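Local coordinates for protein 2-hydroxyethylphosphonate dioxygenase (Streptomyces viridochromogenes, PDB 4YAR) that catalyses the iron-dependent cleavage of 2-hydroxyethylphosphonate by dioxygen to hydroxymethylphosphonate and formate, a step in phosphinothricin tripeptide (bialaphos) biosynthesis, at residues R121-N126 and S183-G188; G141-R146 and A190-V195. The protein carries 1 engineered substitution. All blocks are in the same frame, centred on the assembly; numbering follows the deposited sequence.

Interaction 1 (R121-N126 and S183-G188); sequences RLPALN and SYSLAG
The P123 ring is set over the outer strand 183-186 with a serine hydroxyl on each side of its mean plane, both approaching obliquely from beyond the ring's rim. S183 OG lies on one side, 3.6 Å from P123 CB; S185 OG lies on the other, 3.7 Å from P123 CG. At the CB corner the backbone oxygen Y184 O also touches, with P123 CB 3.5 Å away. The Y184 ring, by contrast, turns off the opposite side of its strand, where its hydroxyl hydrogen-bonds Y174 OH.

One direct hydrogen bond joins the segments, from S183 OG to P123 O at 2.8 Å. The hydroxyl stands 61° out of the carbonyl plane, so it does not sit on a lone pair. With chi1 at 55°, S183 OG is held between its own backbone N and carbonyl carbon, pointing up at the overlying chain. R146 NH1 gives P123 O a second donor. Next along, A124 O rests 3.2 Å from S183 CB and accepts from R90. L125 starts outward, but its CD2 swings back to 3.7 Å from S183 OG. At the other end the link is indirect: water 1 accepts from S185 OG and donates to R121 O.

L122 to L125 have polyproline-like torsions, and the touching parts point 166° apart, yet the links run from serine hydroxyls to backbone oxygens, one directly and one through water, without strand-type backbone pairing between the segments. N126, seen to bind substrate, accepts through OD1 from the backbone N of H182, an iron ligand that binds cadmium here, which places this end beside the active site. P123 is further covered by F95 of strand 93-100 and W156 of strand 156-159, while strand 143-146 flanks strand 183-186.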
ATOM      1  N   ARG A 121     -10.262  29.395  13.790  1.00 22.28           N
ATOM      2  CA  ARG A 121      -9.526  28.682  14.776  1.00 21.45           C
ATOM      3  C   ARG A 121      -8.441  27.913  14.064  1.00 23.66           C
ATOM      4  O   ARG A 121      -8.711  27.146  13.122  1.00 20.09           O
ATOM      5  CB  ARG A 121     -10.430  27.756  15.577  1.00 24.21           C
ATOM      6  CG  ARG A 121      -9.710  26.920  16.637  1.00 26.06           C
ATOM      7  CD  ARG A 121     -10.638  25.966  17.411  1.00 31.77           C
ATOM      8  NE  ARG A 121     -11.681  26.738  18.075  1.00 38.26           N
ATOM      9  CZ  ARG A 121     -11.548  27.268  19.287  1.00 37.75           C
ATOM     10  NH1 ARG A 121     -10.452  27.071  19.982  1.00 40.82           N
ATOM     11  NH2 ARG A 121     -12.540  27.970  19.814  1.00 40.17           N
ATOM     12  N   LEU A 122      -7.220  28.066  14.530  1.00 21.46           N
ATOM     13  CA  LEU A 122      -6.119  27.336  13.946  1.00 21.96           C
ATOM     14  C   LEU A 122      -6.268  25.848  14.387  1.00 20.25           C
ATOM     15  O   LEU A 122      -6.491  25.545  15.557  1.00 21.64           O
ATOM     16  CB  LEU A 122      -4.807  27.934  14.449  1.00 25.72           C
ATOM     17  CG  LEU A 122      -3.616  27.798  13.555  1.00 32.86           C
ATOM     18  CD1 LEU A 122      -3.834  28.740  12.377  1.00 37.23           C
ATOM     19  CD2 LEU A 122      -2.393  28.183  14.350  1.00 32.91           C
ATOM     20  N   PRO A 123      -6.275  24.907  13.407  1.00 18.98           N
ATOM     21  CA  PRO A 123      -6.608  23.551  13.738  1.00 19.41           C
ATOM     22  C   PRO A 123      -5.424  22.820  14.420  1.00 20.34           C
ATOM     23  O   PRO A 123      -4.363  22.696  13.852  1.00 21.05           O
ATOM     24  CB  PRO A 123      -6.908  22.898  12.362  1.00 17.59           C
ATOM     25  CG  PRO A 123      -6.138  23.706  11.370  1.00 18.26           C
ATOM     26  CD  PRO A 123      -6.093  25.114  11.965  1.00 18.55           C
ATOM     27  N   ALA A 124      -5.660  22.295  15.611  1.00 21.51           N
ATOM     28  CA  ALA A 124      -4.619  21.704  16.414  1.00 23.10           C
ATOM     29  C   ALA A 124      -4.123  20.480  15.666  1.00 26.07           C
ATOM     30  O   ALA A 124      -4.922  19.781  15.039  1.00 22.75           O
ATOM     31  CB  ALA A 124      -5.152  21.350  17.815  1.00 25.14           C
ATOM     32  N   LEU A 125      -2.819  20.267  15.698  1.00 24.37           N
ATOM     33  CA  LEU A 125      -2.219  19.139  14.950  1.00 26.73           C
ATOM     34  C   LEU A 125      -2.449  17.778  15.576  1.00 25.85           C
ATOM     35  O   LEU A 125      -2.615  17.670  16.791  1.00 26.28           O
ATOM     36  CB  LEU A 125      -0.705  19.377  14.813  1.00 27.69           C
ATOM     37  CG  LEU A 125      -0.296  20.549  13.918  1.00 29.29           C
ATOM     38  CD1 LEU A 125       1.164  20.855  14.222  1.00 31.26           C
ATOM     39  CD2 LEU A 125      -0.450  20.271  12.442  1.00 29.88           C
ATOM     40  N   ASN A 126      -2.480  16.711  14.758  1.00 26.69           N
ATOM     41  CA  ASN A 126      -2.357  15.360  15.297  1.00 27.20           C
ATOM     42  C   ASN A 126      -0.876  14.990  15.487  1.00 28.04           C
ATOM     43  O   ASN A 126       0.016  15.812  15.250  1.00 27.90           O
ATOM     44  CB  ASN A 126      -3.097  14.352  14.411  1.00 30.62           C
ATOM     45  CG  ASN A 126      -2.451  14.144  13.056  1.00 27.19           C
ATOM     46  OD1 ASN A 126      -1.301  14.482  12.835  1.00 24.52           O
ATOM     47  ND2 ASN A 126      -3.231  13.542  12.115  1.00 25.40           N
ATOM     48  N   SER A 183      -3.390  18.532  10.121  1.00 20.38           N
ATOM     49  CA  SER A 183      -4.786  18.770  10.501  1.00 21.58           C
ATOM     50  C   SER A 183      -5.418  19.674   9.517  1.00 18.38           C
ATOM     51  O   SER A 183      -4.740  20.225   8.632  1.00 18.77           O
ATOM     52  CB  SER A 183      -4.901  19.409  11.908  1.00 22.09           C
ATOM     53  OG  SER A 183      -4.125  20.609  11.951  1.00 23.66           O
ATOM     54  N   TYR A 184      -6.731  19.884   9.655  1.00 18.73           N
ATOM     55  CA  TYR A 184      -7.478  20.665   8.672  1.00 19.39           C
ATOM     56  C   TYR A 184      -8.533  21.534   9.347  1.00 19.07           C
ATOM     57  O   TYR A 184      -9.086  21.091  10.341  1.00 21.24           O
ATOM     58  CB  TYR A 184      -8.214  19.686   7.715  1.00 19.74           C
ATOM     59  CG  TYR A 184      -7.264  18.712   7.054  1.00 19.15           C
ATOM     60  CD1 TYR A 184      -6.534  19.063   5.923  1.00 19.94           C
ATOM     61  CD2 TYR A 184      -7.089  17.458   7.549  1.00 22.18           C
ATOM     62  CE1 TYR A 184      -5.633  18.164   5.331  1.00 21.82           C
ATOM     63  CE2 TYR A 184      -6.203  16.545   6.973  1.00 21.58           C
ATOM     64  CZ  TYR A 184      -5.481  16.904   5.872  1.00 21.74           C
ATOM     65  OH  TYR A 184      -4.624  15.990   5.323  1.00 24.97           O
ATOM     66  N   SER A 185      -8.824  22.718   8.773  1.00 16.78           N
ATOM     67  CA  SER A 185      -9.963  23.490   9.145  1.00 18.85           C
ATOM     68  C   SER A 185     -10.681  23.955   7.928  1.00 19.03           C
ATOM     69  O   SER A 185     -10.099  23.891   6.833  1.00 19.43           O
ATOM     70  CB  SER A 185      -9.551  24.719   9.952  1.00 18.67           C
ATOM     71  OG  SER A 185      -8.603  25.502   9.262  1.00 20.35           O
ATOM     72  N   LEU A 186     -11.870  24.522   8.097  1.00 19.06           N
ATOM     73  CA  LEU A 186     -12.567  25.114   6.986  1.00 19.63           C
ATOM     74  C   LEU A 186     -11.890  26.421   6.570  1.00 19.27           C
ATOM     75  O   LEU A 186     -11.419  27.171   7.403  1.00 21.03           O
ATOM     76  CB  LEU A 186     -14.027  25.376   7.356  1.00 20.27           C
ATOM     77  CG  LEU A 186     -14.811  24.155   7.719  1.00 20.31           C
ATOM     78  CD1 LEU A 186     -16.210  24.569   8.189  1.00 22.23           C
ATOM     79  CD2 LEU A 186     -14.952  23.224   6.490  1.00 19.00           C
ATOM     80  N   ALA A 187     -11.747  26.656   5.280  1.00 19.90           N
ATOM     81  CA  ALA A 187     -11.190  27.881   4.830  1.00 20.91           C
ATOM     82  C   ALA A 187     -12.216  29.033   4.977  1.00 22.32           C
ATOM     83  O   ALA A 187     -11.834  30.189   5.100  1.00 24.10           O
ATOM     84  CB  ALA A 187     -10.654  27.743   3.418  1.00 20.37           C
ATOM     85  N   GLY A 188     -13.506  28.727   5.012  1.00 21.52           N
ATOM     86  CA  GLY A 188     -14.528  29.773   5.195  1.00 22.38           C
ATOM     87  C   GLY A 188     -15.732  29.192   5.804  1.00 22.43           C
ATOM     88  O   GLY A 188     -15.630  28.251   6.609  1.00 19.80           O
TER
HETATM   89  O   HOH W   1      -8.271  27.932  10.419  1.00 23.56           O

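Interaction 2 (G141-R146 and A190-V195); sequences GDINGR and APARIV. With CD (cadmium ion), chain H.
I143 makes the main apolar part of the contact, meeting A192 and I194 with two branches: its CG2 presses on A192 CB at 3.4 Å, and its CD1 reaches I194 CG2, also at 3.4 Å. Both are tighter than ordinary van der Waals contact. The two isoleucine side chains cross at about a right angle. I143 chi1 of 65° turns CG1 between backbone N and carbonyl carbon, while the extended chi2 carries CD1 onward to I194. A192 CB also lies against the backbone oxygen G141 O, and A190 CB against G141 CA at 3.9 Å.

The polar links are confined to the backbone at the loop end. G141 N donates to P191 O at 2.7 Å, but the angle at hydrogen is only 120°, which makes the bond weak. Water 2 adds a bridge, donating to both D142 O and A190 O.

Metal binding faces the other way. D142 chelates a cadmium ion with both carboxylate oxygens, OD1 and OD2 each 2.4 Å from it, and H160 and H163 also bind this ion, as does water 3.

Strand 143-146 is the middle of a three-stranded sheet, between strands 156-159 and 183-186. Strand 192-198 belongs to the six-stranded sheet, between strands 111-115 and 133-140, so the isoleucines pack one sheet on the other, consistent with a cupin-type beta-sandwich, and Y184 touches both.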
ATOM      1  N   GLY A 141     -16.745  22.830   0.187  1.00 18.93           N
ATOM      2  CA  GLY A 141     -15.951  23.994   0.619  1.00 19.96           C
ATOM      3  C   GLY A 141     -14.436  23.764   0.590  1.00 18.38           C
ATOM      4  O   GLY A 141     -13.974  22.610   0.718  1.00 19.43           O
ATOM      5  N   ASP A 142     -13.700  24.844   0.364  1.00 18.34           N
ATOM      6  CA  ASP A 142     -12.222  24.883   0.517  1.00 19.38           C
ATOM      7  C   ASP A 142     -11.874  24.621   1.970  1.00 20.65           C
ATOM      8  O   ASP A 142     -12.626  25.020   2.892  1.00 18.13           O
ATOM      9  CB  ASP A 142     -11.684  26.246   0.126  1.00 21.30           C
ATOM     10  CG  ASP A 142     -11.858  26.631  -1.352  1.00 20.60           C
ATOM     11  OD1 ASP A 142     -12.140  25.850  -2.292  1.00 20.06           O
ATOM     12  OD2 ASP A 142     -11.731  27.844  -1.586  1.00 20.92           O
ATOM     13  N   ILE A 143     -10.750  23.938   2.198  1.00 18.99           N
ATOM     14  CA  ILE A 143     -10.224  23.732   3.532  1.00 18.86           C
ATOM     15  C   ILE A 143      -8.799  24.178   3.612  1.00 19.25           C
ATOM     16  O   ILE A 143      -8.114  24.327   2.590  1.00 16.79           O
ATOM     17  CB  ILE A 143     -10.328  22.287   3.962  1.00 20.09           C
ATOM     18  CG1 ILE A 143      -9.434  21.436   3.073  1.00 21.53           C
ATOM     19  CG2 ILE A 143     -11.782  21.842   3.877  1.00 19.23           C
ATOM     20  CD1 ILE A 143      -9.411  19.944   3.352  1.00 25.29           C
ATOM     21  N   ASN A 144      -8.396  24.492   4.827  1.00 20.53           N
ATOM     22  CA  ASN A 144      -6.986  24.724   5.093  1.00 18.59           C
ATOM     23  C   ASN A 144      -6.326  23.435   5.485  1.00 20.48           C
ATOM     24  O   ASN A 144      -6.829  22.740   6.366  1.00 17.95           O
ATOM     25  CB  ASN A 144      -6.796  25.674   6.273  1.00 18.99           C
ATOM     26  CG  ASN A 144      -7.383  27.080   6.054  1.00 18.23           C
ATOM     27  OD1 ASN A 144      -8.228  27.513   6.811  1.00 24.89           O
ATOM     28  ND2 ASN A 144      -6.930  27.775   5.065  1.00 15.84           N
ATOM     29  N   GLY A 145      -5.160  23.164   4.890  1.00 18.00           N
ATOM     30  CA  GLY A 145      -4.270  22.138   5.340  1.00 17.95           C
ATOM     31  C   GLY A 145      -3.131  22.711   6.160  1.00 19.69           C
ATOM     32  O   GLY A 145      -2.564  23.755   5.787  1.00 21.00           O
ATOM     33  N   ARG A 146      -2.855  22.065   7.281  1.00 21.65           N
ATOM     34  CA  ARG A 146      -1.738  22.429   8.195  1.00 23.02           C
ATOM     35  C   ARG A 146      -0.772  21.274   8.387  1.00 25.41           C
ATOM     36  O   ARG A 146      -1.203  20.146   8.724  1.00 23.04           O
ATOM     37  CB  ARG A 146      -2.266  22.888   9.557  1.00 22.84           C
ATOM     38  CG  ARG A 146      -1.246  23.536  10.477  1.00 23.54           C
ATOM     39  CD  ARG A 146      -1.835  23.829  11.849  1.00 25.30           C
ATOM     40  NE  ARG A 146      -0.816  24.355  12.768  1.00 24.34           N
ATOM     41  CZ  ARG A 146      -1.013  24.591  14.052  1.00 25.65           C
ATOM     42  NH1 ARG A 146      -2.204  24.326  14.614  1.00 23.36           N
ATOM     43  NH2 ARG A 146      -0.007  25.093  14.779  1.00 24.91           N
ATOM     44  N   ALA A 190     -18.444  27.622   4.103  1.00 21.65           N
ATOM     45  CA  ALA A 190     -18.994  26.389   3.448  1.00 24.11           C
ATOM     46  C   ALA A 190     -18.420  25.156   4.079  1.00 22.75           C
ATOM     47  O   ALA A 190     -17.222  25.122   4.403  1.00 22.17           O
ATOM     48  CB  ALA A 190     -18.722  26.378   1.937  1.00 23.56           C
ATOM     49  N   PRO A 191     -19.296  24.145   4.316  1.00 23.51           N
ATOM     50  CA  PRO A 191     -18.820  22.919   4.840  1.00 22.81           C
ATOM     51  C   PRO A 191     -17.946  22.110   3.838  1.00 19.81           C
ATOM     52  O   PRO A 191     -17.884  22.427   2.653  1.00 23.08           O
ATOM     53  CB  PRO A 191     -20.090  22.205   5.282  1.00 21.12           C
ATOM     54  CG  PRO A 191     -21.084  22.645   4.234  1.00 24.01           C
ATOM     55  CD  PRO A 191     -20.732  24.085   3.999  1.00 24.56           C
ATOM     56  N   ALA A 192     -17.201  21.164   4.386  1.00 19.58           N
ATOM     57  CA  ALA A 192     -16.334  20.229   3.572  1.00 19.38           C
ATOM     58  C   ALA A 192     -16.075  18.897   4.207  1.00 19.36           C
ATOM     59  O   ALA A 192     -16.068  18.732   5.479  1.00 19.64           O
ATOM     60  CB  ALA A 192     -15.001  20.877   3.241  1.00 19.78           C
ATOM     61  N   ARG A 193     -15.867  17.917   3.303  1.00 18.83           N
ATOM     62  CA  ARG A 193     -15.387  16.581   3.664  1.00 20.73           C
ATOM     63  C   ARG A 193     -14.159  16.215   2.895  1.00 18.23           C
ATOM     64  O   ARG A 193     -13.949  16.737   1.810  1.00 18.44           O
ATOM     65  CB  ARG A 193     -16.462  15.506   3.394  1.00 22.30           C
ATOM     66  CG  ARG A 193     -17.777  15.753   4.125  1.00 23.42           C
ATOM     67  CD  ARG A 193     -18.659  14.523   3.987  1.00 22.74           C
ATOM     68  NE  ARG A 193     -18.989  14.321   2.564  1.00 20.04           N
ATOM     69  CZ  ARG A 193     -19.561  13.227   2.104  1.00 24.46           C
ATOM     70  NH1 ARG A 193     -19.962  12.270   2.940  1.00 26.54           N
ATOM     71  NH2 ARG A 193     -19.828  13.142   0.821  1.00 25.61           N
ATOM     72  N   ILE A 194     -13.320  15.367   3.493  1.00 17.88           N
ATOM     73  CA  ILE A 194     -12.136  14.804   2.795  1.00 17.83           C
ATOM     74  C   ILE A 194     -12.163  13.283   2.824  1.00 19.45           C
ATOM     75  O   ILE A 194     -12.828  12.676   3.688  1.00 18.98           O
ATOM     76  CB  ILE A 194     -10.765  15.292   3.330  1.00 18.73           C
ATOM     77  CG1 ILE A 194     -10.520  14.719   4.711  1.00 20.42           C
ATOM     78  CG2 ILE A 194     -10.634  16.811   3.345  1.00 18.29           C
ATOM     79  CD1 ILE A 194      -9.269  15.156   5.357  1.00 21.22           C
ATOM     80  N   VAL A 195     -11.495  12.644   1.857  1.00 19.94           N
ATOM     81  CA  VAL A 195     -11.065  11.261   2.056  1.00 19.65           C
ATOM     82  C   VAL A 195      -9.611  11.233   2.348  1.00 19.16           C
ATOM     83  O   VAL A 195      -8.829  11.904   1.622  1.00 20.40           O
ATOM     84  CB  VAL A 195     -11.231  10.333   0.834  1.00 20.80           C
ATOM     85  CG1 VAL A 195     -10.633   8.949   1.131  1.00 23.18           C
ATOM     86  CG2 VAL A 195     -12.613  10.296   0.319  1.00 21.81           C
TER
HETATM   87 CD    CD H 507     -11.711  27.419  -3.994  1.00 20.65          CD
HETATM   88  O   HOH W   2     -14.932  26.450   3.663  1.00 19.72           O
HETATM   89  O   HOH W   3     -11.458  26.084  -6.210  1.00 19.97           O

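In the fold
Both contacts engage the three-stranded sheet of 143-146 and 183-186, and their centres are about 9 Å apart. Interaction 2 is the more buried, packing aliphatic side chains between that sheet and the six-stranded one, although A190 and P191 at its loop end are exposed. Interaction 1 lays an irregular segment over the sheet, is partly buried, and relies on serine hydroxyls, backbone oxygens and water. Y184 and S183 alternate on their strand, sending the tyrosine toward the isoleucines and the serine toward the proline segment. The backbone bond of N144 N to S185 O, 2.7 Å, couples the strands directly.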